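Local structure of sulfatase (Bacteroides fragilis CAG:558, 6USS) at residues T66-R71 with G294-L299; H159-G164 with K241-A246. The protein probably hydrolyses aryl sulfate esters as a calcium-dependent gut bacterial arylsulfatase of the alkaline phosphatase-like superfamily. The protein carries 1 engineered substitution. One frame throughout, in Å; residues are numbered along the deposited sequence.

Interaction 1 (T66-R71 with G294-L299); sequences TPNMER and GMDKSL
Asp-296, on helix 283-308, reaches the first turn of helix 67-74 and accepts hydrogen bonds from its backbone amides; both helices pack on the central sheet of the sulfatase fold. The polar part is a two-pronged grip. OD2 of Asp-296 accepts from Asn-68 N at 2.9 Å and OD1 from Met-69 N at 2.9 Å, both through syn lone pairs, so two amides at the helix start hold the carboxylate by both oxygens. With CG anti to the backbone N (chi1 -173°), the acid extends across the gap between the helices. Thr-66, at the N-cap position, makes no capping bond of its own and turns OG1 to Thr-49 instead. The helix dipole would probably favour the ionised acid here.

Toward the sheet, the contact turns apolar. Leu-299 CD2 meets Met-69 CG at 3.8 Å, the two side chains crossing at about a right angle, while the bent chain of Met-295 brings CE to 4.1 Å from Met-69 SD. Phe-319 of strand 315-321 touches both methionines.

The Asn-68 amide adds a third bond to the carboxylate: ND2 lies 2.9 Å from Asp-296 OD2, approaching from above the carboxylate plane, 48° out of it.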
loop_
_atom_site.group_PDB
_atom_site.type_symbol
_atom_site.label_atom_id
_atom_site.label_comp_id
_atom_site.label_asym_id
_atom_site.label_seq_id
_atom_site.Cartn_x
_atom_site.Cartn_y
_atom_site.Cartn_z
ATOM N N THR A 66 -3.867 -14.806 31.451
ATOM C CA THR A 66 -3.463 -14.912 30.053
ATOM C C THR A 66 -3.333 -16.394 29.706
ATOM O O THR A 66 -2.224 -16.901 29.472
ATOM C CB THR A 66 -2.163 -14.154 29.782
ATOM O OG1 THR A 66 -1.112 -14.631 30.642
ATOM C CG2 THR A 66 -2.371 -12.664 30.014
ATOM N N PRO A 67 -4.450 -17.125 29.677
ATOM C CA PRO A 67 -4.352 -18.570 29.412
ATOM C C PRO A 67 -3.845 -18.877 28.018
ATOM O O PRO A 67 -3.237 -19.938 27.818
ATOM C CB PRO A 67 -5.791 -19.062 29.604
ATOM C CG PRO A 67 -6.630 -17.851 29.216
ATOM C CD PRO A 67 -5.850 -16.666 29.749
ATOM N N ASN A 68 -4.085 -17.984 27.043
ATOM C CA ASN A 68 -3.644 -18.258 25.675
ATOM C C ASN A 68 -2.137 -18.029 25.514
ATOM O O ASN A 68 -1.487 -18.723 24.722
ATOM C CB ASN A 68 -4.429 -17.404 24.685
ATOM C CG ASN A 68 -5.903 -17.779 24.616
ATOM O OD1 ASN A 68 -6.269 -18.861 24.155
ATOM N ND2 ASN A 68 -6.762 -16.860 25.043
ATOM N N MET A 69 -1.568 -17.055 26.244
ATOM C CA MET A 69 -0.113 -16.932 26.334
ATOM C C MET A 69 0.515 -18.200 26.923
ATOM O O MET A 69 1.575 -18.641 26.469
ATOM C CB MET A 69 0.272 -15.708 27.183
ATOM C CG MET A 69 0.024 -14.356 26.533
ATOM S SD MET A 69 0.549 -12.965 27.572
ATOM C CE MET A 69 2.322 -13.228 27.730
ATOM N N GLU A 70 -0.107 -18.786 27.955
ATOM C CA GLU A 70 0.424 -20.020 28.533
ATOM C C GLU A 70 0.375 -21.159 27.523
ATOM O O GLU A 70 1.345 -21.915 27.369
ATOM C CB GLU A 70 -0.368 -20.395 29.783
ATOM C CG GLU A 70 -0.222 -19.452 30.935
ATOM C CD GLU A 70 -1.145 -19.807 32.096
ATOM O OE1 GLU A 70 -1.453 -21.006 32.272
ATOM O OE2 GLU A 70 -1.554 -18.888 32.839
ATOM N N ARG A 71 -0.767 -21.300 26.847
ATOM C CA ARG A 71 -0.919 -22.226 25.728
ATOM C C ARG A 71 0.197 -22.047 24.690
ATOM O O ARG A 71 0.862 -23.017 24.299
ATOM C CB ARG A 71 -2.306 -22.007 25.105
ATOM C CG ARG A 71 -2.801 -23.091 24.180
ATOM C CD ARG A 71 -4.315 -22.994 23.957
ATOM N NE ARG A 71 -4.670 -23.187 22.551
ATOM C CZ ARG A 71 -5.201 -22.238 21.787
ATOM N NH1 ARG A 71 -5.440 -21.046 22.315
ATOM N NH2 ARG A 71 -5.498 -22.471 20.506
ATOM N N GLY A 294 -8.319 -9.181 27.633
ATOM C CA GLY A 294 -8.865 -8.989 26.301
ATOM C C GLY A 294 -7.788 -9.032 25.235
ATOM O O GLY A 294 -8.024 -9.508 24.121
ATOM N N MET A 295 -6.590 -8.535 25.558
ATOM C CA MET A 295 -5.440 -8.779 24.699
ATOM C C MET A 295 -5.239 -10.275 24.504
ATOM O O MET A 295 -5.086 -10.753 23.377
ATOM C CB MET A 295 -4.188 -8.139 25.305
ATOM C CG MET A 295 -2.891 -8.506 24.588
ATOM S SD MET A 295 -2.136 -10.033 25.206
ATOM C CE MET A 295 -1.701 -9.560 26.868
ATOM N N ASP A 296 -5.247 -11.031 25.603
ATOM C CA ASP A 296 -5.019 -12.467 25.528
ATOM C C ASP A 296 -6.138 -13.185 24.770
ATOM O O ASP A 296 -5.886 -14.211 24.119
ATOM C CB ASP A 296 -4.865 -13.038 26.938
ATOM C CG ASP A 296 -4.455 -14.509 26.932
ATOM O OD1 ASP A 296 -3.230 -14.795 26.841
ATOM O OD2 ASP A 296 -5.350 -15.377 27.029
ATOM N N LYS A 297 -7.375 -12.677 24.850
ATOM C CA LYS A 297 -8.459 -13.263 24.069
ATOM C C LYS A 297 -8.194 -13.101 22.586
ATOM O O LYS A 297 -8.476 -14.006 21.789
ATOM C CB LYS A 297 -9.794 -12.619 24.434
ATOM C CG LYS A 297 -10.966 -13.087 23.581
ATOM C CD LYS A 297 -12.213 -12.237 23.849
ATOM C CE LYS A 297 -13.433 -12.715 23.053
ATOM N NZ LYS A 297 -13.248 -12.679 21.584
ATOM N N SER A 298 -7.645 -11.945 22.201
ATOM C CA SER A 298 -7.259 -11.731 20.812
ATOM C C SER A 298 -6.212 -12.761 20.368
ATOM O O SER A 298 -6.327 -13.349 19.280
ATOM C CB SER A 298 -6.755 -10.297 20.643
ATOM O OG SER A 298 -6.210 -10.070 19.352
ATOM N N LEU A 299 -5.189 -12.999 21.206
ATOM C CA LEU A 299 -4.166 -13.985 20.871
ATOM C C LEU A 299 -4.789 -15.357 20.674
ATOM O O LEU A 299 -4.490 -16.058 19.701
ATOM C CB LEU A 299 -3.097 -14.040 21.958
ATOM C CG LEU A 299 -1.983 -15.085 21.769
ATOM C CD1 LEU A 299 -0.974 -14.667 20.696
ATOM C CD2 LEU A 299 -1.283 -15.358 23.069
#

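Interaction 2 (H159-G164 with K241-A246); sequences HTIHCG and KALNHA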
loop_
_atom_site.group_PDB
_atom_site.type_symbol
_atom_site.label_atom_id
_atom_site.label_comp_id
_atom_site.label_asym_id
_atom_site.label_seq_id
_atom_site.Cartn_x
_atom_site.Cartn_y
_atom_site.Cartn_z
ATOM N N HIS A 159 2.501 -11.528 1.503
ATOM C CA HIS A 159 1.336 -10.653 1.618
ATOM C C HIS A 159 1.383 -10.033 3.015
ATOM O O HIS A 159 1.275 -10.748 4.016
ATOM C CB HIS A 159 0.041 -11.428 1.388
ATOM C CG HIS A 159 -1.199 -10.619 1.629
ATOM N ND1 HIS A 159 -1.506 -9.489 0.899
ATOM C CD2 HIS A 159 -2.209 -10.775 2.519
ATOM C CE1 HIS A 159 -2.656 -8.991 1.321
ATOM N NE2 HIS A 159 -3.104 -9.752 2.304
ATOM N N THR A 160 1.571 -8.712 3.086
ATOM C CA THR A 160 1.894 -8.034 4.338
ATOM C C THR A 160 0.676 -7.299 4.879
ATOM O O THR A 160 0.053 -6.507 4.160
ATOM C CB THR A 160 3.041 -7.052 4.121
ATOM O OG1 THR A 160 2.705 -6.177 3.043
ATOM C CG2 THR A 160 4.294 -7.802 3.739
ATOM N N ILE A 161 0.349 -7.551 6.143
ATOM C CA ILE A 161 -0.836 -6.996 6.786
ATOM C C ILE A 161 -0.410 -6.276 8.055
ATOM O O ILE A 161 0.286 -6.862 8.895
ATOM C CB ILE A 161 -1.863 -8.087 7.141
ATOM C CG1 ILE A 161 -2.217 -8.926 5.923
ATOM C CG2 ILE A 161 -3.096 -7.473 7.781
ATOM C CD1 ILE A 161 -2.934 -10.197 6.274
ATOM N N HIS A 162 -0.849 -5.022 8.202
ATOM C CA HIS A 162 -0.716 -4.264 9.441
ATOM C C HIS A 162 -2.077 -4.056 10.102
ATOM O O HIS A 162 -3.041 -3.615 9.456
ATOM C CB HIS A 162 -0.079 -2.887 9.238
ATOM C CG HIS A 162 -0.222 -2.011 10.442
ATOM N ND1 HIS A 162 0.632 -2.089 11.524
ATOM C CD2 HIS A 162 -1.190 -1.132 10.792
ATOM C CE1 HIS A 162 0.232 -1.244 12.461
ATOM N NE2 HIS A 162 -0.871 -0.651 12.041
ATOM N N CYS A 163 -2.133 -4.308 11.408
ATOM C CA CYS A 163 -3.377 -4.194 12.152
ATOM C C CYS A 163 -3.096 -3.587 13.517
ATOM O O CYS A 163 -2.387 -4.195 14.332
ATOM C CB CYS A 163 -4.032 -5.567 12.289
ATOM S SG CYS A 163 -5.595 -5.509 13.205
ATOM N N GLY A 164 -3.651 -2.399 13.761
ATOM C CA GLY A 164 -3.474 -1.739 15.046
ATOM C C GLY A 164 -2.538 -0.538 15.074
ATOM O O GLY A 164 -2.532 0.286 14.151
ATOM N N LYS A 241 -10.659 -11.237 9.208
ATOM C CA LYS A 241 -11.050 -11.131 7.804
ATOM C C LYS A 241 -9.869 -10.857 6.896
ATOM O O LYS A 241 -9.888 -11.285 5.740
ATOM C CB LYS A 241 -12.124 -10.055 7.573
ATOM C CG LYS A 241 -13.253 -10.023 8.574
ATOM C CD LYS A 241 -13.934 -8.651 8.545
ATOM C CE LYS A 241 -15.310 -8.668 9.221
ATOM N NZ LYS A 241 -15.843 -7.265 9.311
ATOM N N ALA A 242 -8.853 -10.148 7.375
ATOM C CA ALA A 242 -7.686 -9.965 6.524
ATOM C C ALA A 242 -6.997 -11.293 6.254
ATOM O O ALA A 242 -6.418 -11.488 5.174
ATOM C CB ALA A 242 -6.705 -8.980 7.152
ATOM N N LEU A 243 -7.080 -12.219 7.219
ATOM C CA LEU A 243 -6.480 -13.541 7.096
ATOM C C LEU A 243 -7.308 -14.453 6.191
ATOM O O LEU A 243 -6.747 -15.227 5.400
ATOM C CB LEU A 243 -6.330 -14.166 8.483
ATOM C CG LEU A 243 -5.182 -13.665 9.353
ATOM C CD1 LEU A 243 -5.149 -14.406 10.688
ATOM C CD2 LEU A 243 -3.862 -13.834 8.626
ATOM N N ASN A 244 -8.639 -14.385 6.294
ATOM C CA ASN A 244 -9.468 -15.115 5.341
ATOM C C ASN A 244 -9.184 -14.653 3.912
ATOM O O ASN A 244 -8.977 -15.478 3.017
ATOM C CB ASN A 244 -10.939 -14.969 5.716
ATOM C CG ASN A 244 -11.295 -15.771 6.971
ATOM O OD1 ASN A 244 -10.776 -16.872 7.187
ATOM N ND2 ASN A 244 -12.163 -15.216 7.810
ATOM N N HIS A 245 -9.106 -13.339 3.693
ATOM C CA HIS A 245 -8.730 -12.823 2.380
ATOM C C HIS A 245 -7.353 -13.334 1.964
ATOM O O HIS A 245 -7.145 -13.689 0.797
ATOM C CB HIS A 245 -8.763 -11.289 2.394
ATOM C CG HIS A 245 -9.114 -10.667 1.078
ATOM N ND1 HIS A 245 -9.858 -9.508 0.983
ATOM C CD2 HIS A 245 -8.815 -11.029 -0.195
ATOM C CE1 HIS A 245 -10.015 -9.195 -0.294
ATOM N NE2 HIS A 245 -9.391 -10.101 -1.030
ATOM N N ALA A 246 -6.408 -13.407 2.913
ATOM C CA ALA A 246 -5.059 -13.877 2.592
ATOM C C ALA A 246 -5.047 -15.340 2.150
ATOM O O ALA A 246 -4.169 -15.751 1.380
ATOM C CB ALA A 246 -4.132 -13.685 3.789
HETATM O O HOH W 1 -5.471 -9.550 3.614
#
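Ile-161 and His-159, on the same side of strand 159-164, meet the small residues of helix 231-247. Both branches of Ile-161 are used: CG2 lies 4.0 Å from Ala-242 CB, and CD1 sits 4.1 Å from that same methyl and 4.4 Å from Ala-246 CB. CG1 lies beside the backbone N (chi1 -54°), which leaves CG2 anti; both arms thus rest on Ala-242, and CD1 reaches across to Ala-246. Leu-243 starts out away from the strand, yet its CD2 returns to 4.4 Å from Ile-161 CD1. The His-159 ring approaches Ala-246 obliquely, CD2 to CB 3.7 Å.

One water completes the first shell. It lies in the ring plane at the histidine edge, 2.7 Å from His-159 NE2, and donates to Ala-242 O at 2.7 Å, tying the imidazole to a helix carbonyl. On the other ring nitrogen, ND1 is hydrogen-bonded to Glu-184, and Tyr-249 packs edge-to-face with the imidazole; together they help fix its rotation.

Farther out, strands 185-187 and 253-258 flank strand 159-164 in parallel pairing. The helix runs nearly antiparallel to the strand, at 173° between short-segment axes, and leads into strand 253-258: the layered alpha/beta packing of the alkaline phosphatase-like sulfatase fold.

Along the chain, interaction 2 is nested within the loop closed by interaction 1: 66-71 comes first, then 159-164 and 241-246, and finally 294-299. Their centres are 20 Å apart and their nearest atoms about 8 Å, so the two do not touch. The mixed sheet of the sulfatase domain connects them, since strand 159-164 pairs with 253-258, which pairs with 35-41, itself beside 315-321, and these last two strands carry side chains touching interaction 1. Helices 231-247 and 283-308 also meet directly, through Lys-297 with Glu-233 and Ser-298 with Thr-236. Interaction 1 lies nearer the calcium site, with the side chain of Met-295 about 13 Å from the calcium ion, whereas interaction 2 is structural packing away from it.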